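PDB 5XEI: chromosome partition protein Smc, which probably acts in chromosome condensation and partitioning, as an ATP-hydrolysing, DNA-binding homodimer whose head domain, joint and part of the coiled coil are present here. Local coordinates for residues Arg160-Ile169 against Lys361-Ile372. Sequence-based numbering, arbitrary orientation.
Sequences RQLIDEISGI and KKNVFMRTLEAI
Phe365 holds its CG trans to the backbone N (chi1 177°), and this swings the ring from helix 321-383 over to helix 156-167. Ile163 places CG2 in the same relation to its own N, which aims that methyl at the ring. The ring enters as a knob into a hole formed by Arg160, Ile163, Asp164 and Ser167. Ile163 CG2 lies 3.6 Å from Phe365 CE1, and the two side chains cross at about a right angle. The methylene CG of Arg160 meets Phe365 CZ at 4.1 Å. Ser167 OG comes to the ring edge, near its plane, 4.0 Å from Phe365 CD1. CB of Leu369, from the next turn of its own helix, lies over one ring face toward the rim.

The two helices belong to the ABC-type ATPase head of an SMC protein. The long helix 321-383 is the coiled-coil helix that returns into the head. The short helix 156-167 ends in a Schellman motif at Gly168, just before the outgoing coiled-coil helix 170-246. Their segments cross at 107°, with axes 9.2 Å apart.

Further along, Ser167 CB packs against the side chain of Thr368, beside OG1. That hydroxyl bonds back to Val364 O, which also accepts Thr368 N from the opposite face of its plane. Ile163 and Ile372 meet tip to tip through their CD1 methyls, 3.9 Å apart. Beyond the Schellman turn, Ile169 CD1 touches Lys361 CE at 3.8 Å. The extended lysine chain carries NZ on to a salt bridge with Asp173.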
loop_
_atom_site.group_PDB
_atom_site.type_symbol
_atom_site.label_atom_id
_atom_site.label_comp_id
_atom_site.label_asym_id
_atom_site.label_seq_id
_atom_site.Cartn_x
_atom_site.Cartn_y
_atom_site.Cartn_z
ATOM N N ARG A 160 -11.758 -17.478 -2.290
ATOM C CA ARG A 160 -10.506 -17.226 -1.574
ATOM C C ARG A 160 -10.546 -15.932 -0.782
ATOM O O ARG A 160 -10.113 -15.893 0.377
ATOM C CB ARG A 160 -9.339 -17.171 -2.561
ATOM C CG ARG A 160 -7.983 -16.856 -1.923
ATOM C CD ARG A 160 -6.890 -16.856 -2.967
ATOM N NE ARG A 160 -7.037 -15.765 -3.939
ATOM C CZ ARG A 160 -7.120 -14.476 -3.618
ATOM N NH1 ARG A 160 -7.041 -14.080 -2.349
ATOM N NH2 ARG A 160 -7.271 -13.559 -4.569
ATOM N N GLN A 161 -11.033 -14.857 -1.411
ATOM C CA GLN A 161 -10.946 -13.513 -0.849
ATOM C C GLN A 161 -11.454 -13.436 0.579
ATOM O O GLN A 161 -10.922 -12.674 1.392
ATOM C CB GLN A 161 -11.733 -12.547 -1.718
ATOM C CG GLN A 161 -11.151 -12.374 -3.088
ATOM C CD GLN A 161 -11.162 -13.647 -3.902
ATOM O OE1 GLN A 161 -11.600 -14.698 -3.421
ATOM N NE2 GLN A 161 -10.624 -13.581 -5.124
ATOM N N LEU A 162 -12.491 -14.201 0.903
ATOM C CA LEU A 162 -12.948 -14.203 2.281
ATOM C C LEU A 162 -11.912 -14.831 3.205
ATOM O O LEU A 162 -11.747 -14.387 4.346
ATOM C CB LEU A 162 -14.291 -14.914 2.397
ATOM C CG LEU A 162 -14.744 -14.990 3.847
ATOM C CD1 LEU A 162 -16.200 -14.756 3.934
ATOM C CD2 LEU A 162 -14.438 -16.349 4.408
ATOM N N ILE A 163 -11.202 -15.860 2.741
ATOM C CA ILE A 163 -10.112 -16.403 3.556
ATOM C C ILE A 163 -9.036 -15.342 3.799
ATOM O O ILE A 163 -8.483 -15.260 4.906
ATOM C CB ILE A 163 -9.533 -17.687 2.925
ATOM C CG1 ILE A 163 -10.633 -18.724 2.741
ATOM C CG2 ILE A 163 -8.495 -18.316 3.843
ATOM C CD1 ILE A 163 -11.319 -19.115 4.041
ATOM N N ASP A 164 -8.729 -14.502 2.789
ATOM C CA ASP A 164 -7.776 -13.404 3.002
ATOM C C ASP A 164 -8.191 -12.529 4.170
ATOM O O ASP A 164 -7.409 -12.288 5.102
ATOM C CB ASP A 164 -7.623 -12.511 1.762
ATOM C CG ASP A 164 -7.161 -13.268 0.521
ATOM O OD1 ASP A 164 -6.490 -14.313 0.668
ATOM O OD2 ASP A 164 -7.431 -12.797 -0.612
ATOM N N GLU A 165 -9.418 -12.011 4.108
ATOM C CA GLU A 165 -9.988 -11.273 5.229
ATOM C C GLU A 165 -9.793 -12.006 6.558
ATOM O O GLU A 165 -9.218 -11.457 7.507
ATOM C CB GLU A 165 -11.464 -11.020 4.945
ATOM C CG GLU A 165 -11.688 -10.068 3.766
ATOM C CD GLU A 165 -13.135 -9.628 3.624
ATOM O OE1 GLU A 165 -13.602 -9.458 2.474
ATOM O OE2 GLU A 165 -13.800 -9.472 4.671
ATOM N N ILE A 166 -10.237 -13.262 6.641
ATOM C CA ILE A 166 -10.217 -13.961 7.921
ATOM C C ILE A 166 -8.785 -14.095 8.436
ATOM O O ILE A 166 -8.508 -13.905 9.627
ATOM C CB ILE A 166 -10.903 -15.335 7.801
ATOM C CG1 ILE A 166 -12.355 -15.202 7.325
ATOM C CG2 ILE A 166 -10.836 -16.062 9.117
ATOM C CD1 ILE A 166 -13.111 -14.064 7.952
ATOM N N SER A 167 -7.860 -14.441 7.543
ATOM C CA SER A 167 -6.483 -14.647 7.959
ATOM C C SER A 167 -5.831 -13.353 8.406
ATOM O O SER A 167 -4.886 -13.394 9.201
ATOM C CB SER A 167 -5.674 -15.292 6.831
ATOM O OG SER A 167 -5.752 -14.539 5.640
ATOM N N GLY A 168 -6.330 -12.212 7.938
ATOM C CA GLY A 168 -5.815 -10.937 8.389
ATOM C C GLY A 168 -4.514 -10.516 7.747
ATOM O O GLY A 168 -3.742 -9.775 8.362
ATOM N N ILE A 169 -4.253 -10.953 6.512
ATOM C CA ILE A 169 -3.030 -10.576 5.810
ATOM C C ILE A 169 -2.958 -9.097 5.443
ATOM O O ILE A 169 -1.923 -8.647 4.939
ATOM C CB ILE A 169 -2.878 -11.403 4.520
ATOM C CG1 ILE A 169 -4.126 -11.231 3.644
ATOM C CG2 ILE A 169 -2.579 -12.858 4.852
ATOM C CD1 ILE A 169 -4.025 -11.867 2.275
ATOM N N LYS A 361 3.305 -13.132 4.952
ATOM C CA LYS A 361 1.917 -13.080 4.502
ATOM C C LYS A 361 1.402 -14.458 4.110
ATOM O O LYS A 361 0.357 -14.912 4.592
ATOM C CB LYS A 361 1.820 -12.112 3.324
ATOM C CG LYS A 361 0.491 -12.037 2.612
ATOM C CD LYS A 361 0.654 -11.216 1.324
ATOM C CE LYS A 361 -0.680 -10.900 0.641
ATOM N NZ LYS A 361 -0.515 -10.103 -0.619
ATOM N N LYS A 362 2.137 -15.149 3.247
ATOM C CA LYS A 362 1.679 -16.448 2.791
ATOM C C LYS A 362 1.550 -17.422 3.962
ATOM O O LYS A 362 0.516 -18.080 4.110
ATOM C CB LYS A 362 2.618 -16.974 1.718
ATOM C CG LYS A 362 2.365 -18.406 1.425
ATOM C CD LYS A 362 3.571 -19.040 0.788
ATOM C CE LYS A 362 3.428 -19.101 -0.710
ATOM N NZ LYS A 362 3.506 -20.522 -1.186
ATOM N N ASN A 363 2.565 -17.494 4.831
ATOM C CA ASN A 363 2.474 -18.357 6.017
ATOM C C ASN A 363 1.191 -18.119 6.809
ATOM O O ASN A 363 0.514 -19.069 7.221
ATOM C CB ASN A 363 3.669 -18.146 6.944
ATOM C CG ASN A 363 4.969 -18.603 6.336
ATOM O OD1 ASN A 363 4.984 -19.290 5.323
ATOM N ND2 ASN A 363 6.072 -18.203 6.940
ATOM N N VAL A 364 0.870 -16.857 7.085
ATOM C CA VAL A 364 -0.346 -16.582 7.834
ATOM C C VAL A 364 -1.542 -17.087 7.059
ATOM O O VAL A 364 -2.494 -17.628 7.631
ATOM C CB VAL A 364 -0.473 -15.082 8.149
ATOM C CG1 VAL A 364 -1.629 -14.845 9.096
ATOM C CG2 VAL A 364 0.803 -14.554 8.755
ATOM N N PHE A 365 -1.512 -16.927 5.739
ATOM C CA PHE A 365 -2.636 -17.385 4.941
ATOM C C PHE A 365 -2.802 -18.889 5.067
ATOM O O PHE A 365 -3.897 -19.385 5.367
ATOM C CB PHE A 365 -2.451 -16.984 3.484
ATOM C CG PHE A 365 -3.535 -17.481 2.595
ATOM C CD1 PHE A 365 -4.758 -16.822 2.528
ATOM C CD2 PHE A 365 -3.357 -18.624 1.835
ATOM C CE1 PHE A 365 -5.770 -17.286 1.701
ATOM C CE2 PHE A 365 -4.372 -19.088 0.996
ATOM C CZ PHE A 365 -5.562 -18.416 0.928
ATOM N N MET A 366 -1.710 -19.631 4.868
ATOM C CA MET A 366 -1.796 -21.085 4.885
ATOM C C MET A 366 -2.168 -21.598 6.266
ATOM O O MET A 366 -2.976 -22.523 6.387
ATOM C CB MET A 366 -0.477 -21.696 4.431
ATOM C CG MET A 366 -0.041 -21.253 3.064
ATOM S SD MET A 366 -1.157 -21.869 1.793
ATOM C CE MET A 366 -1.119 -23.612 2.180
ATOM N N ARG A 367 -1.574 -21.025 7.316
ATOM C CA ARG A 367 -1.936 -21.410 8.674
ATOM C C ARG A 367 -3.422 -21.240 8.889
ATOM O O ARG A 367 -4.081 -22.098 9.484
ATOM C CB ARG A 367 -1.172 -20.573 9.692
ATOM C CG ARG A 367 -1.403 -21.026 11.125
ATOM C CD ARG A 367 -2.447 -20.210 11.877
ATOM N NE ARG A 367 -2.846 -20.929 13.078
ATOM C CZ ARG A 367 -3.072 -20.382 14.272
ATOM N NH1 ARG A 367 -2.941 -19.085 14.455
ATOM N NH2 ARG A 367 -3.409 -21.148 15.306
ATOM N N THR A 368 -3.966 -20.115 8.430
ATOM C CA THR A 368 -5.405 -19.926 8.497
ATOM C C THR A 368 -6.104 -20.925 7.602
ATOM O O THR A 368 -7.036 -21.613 8.030
ATOM C CB THR A 368 -5.769 -18.503 8.087
ATOM O OG1 THR A 368 -5.038 -17.565 8.889
ATOM C CG2 THR A 368 -7.263 -18.268 8.256
ATOM N N LEU A 369 -5.635 -21.044 6.357
ATOM C CA LEU A 369 -6.318 -21.890 5.392
ATOM C C LEU A 369 -6.366 -23.338 5.853
ATOM O O LEU A 369 -7.357 -24.037 5.626
ATOM C CB LEU A 369 -5.624 -21.766 4.044
ATOM C CG LEU A 369 -6.218 -22.416 2.798
ATOM C CD1 LEU A 369 -5.511 -23.689 2.484
ATOM C CD2 LEU A 369 -7.718 -22.660 2.953
ATOM N N GLU A 370 -5.324 -23.797 6.533
ATOM C CA GLU A 370 -5.301 -25.185 6.958
ATOM C C GLU A 370 -6.135 -25.401 8.210
ATOM O O GLU A 370 -6.829 -26.422 8.320
ATOM C CB GLU A 370 -3.854 -25.637 7.150
ATOM C CG GLU A 370 -3.170 -25.941 5.805
ATOM C CD GLU A 370 -1.678 -25.571 5.741
ATOM O OE1 GLU A 370 -1.235 -25.165 4.645
ATOM O OE2 GLU A 370 -0.942 -25.697 6.750
ATOM N N ALA A 371 -6.097 -24.457 9.155
ATOM C CA ALA A 371 -6.966 -24.565 10.321
ATOM C C ALA A 371 -8.420 -24.699 9.881
ATOM O O ALA A 371 -9.138 -25.627 10.289
ATOM C CB ALA A 371 -6.787 -23.348 11.238
ATOM N N ILE A 372 -8.857 -23.805 8.999
ATOM C CA ILE A 372 -10.253 -23.838 8.593
ATOM C C ILE A 372 -10.576 -25.151 7.887
ATOM O O ILE A 372 -11.659 -25.720 8.065
ATOM C CB ILE A 372 -10.568 -22.607 7.727
ATOM C CG1 ILE A 372 -10.448 -21.337 8.587
ATOM C CG2 ILE A 372 -11.947 -22.751 7.054
ATOM C CD1 ILE A 372 -10.524 -20.044 7.795
#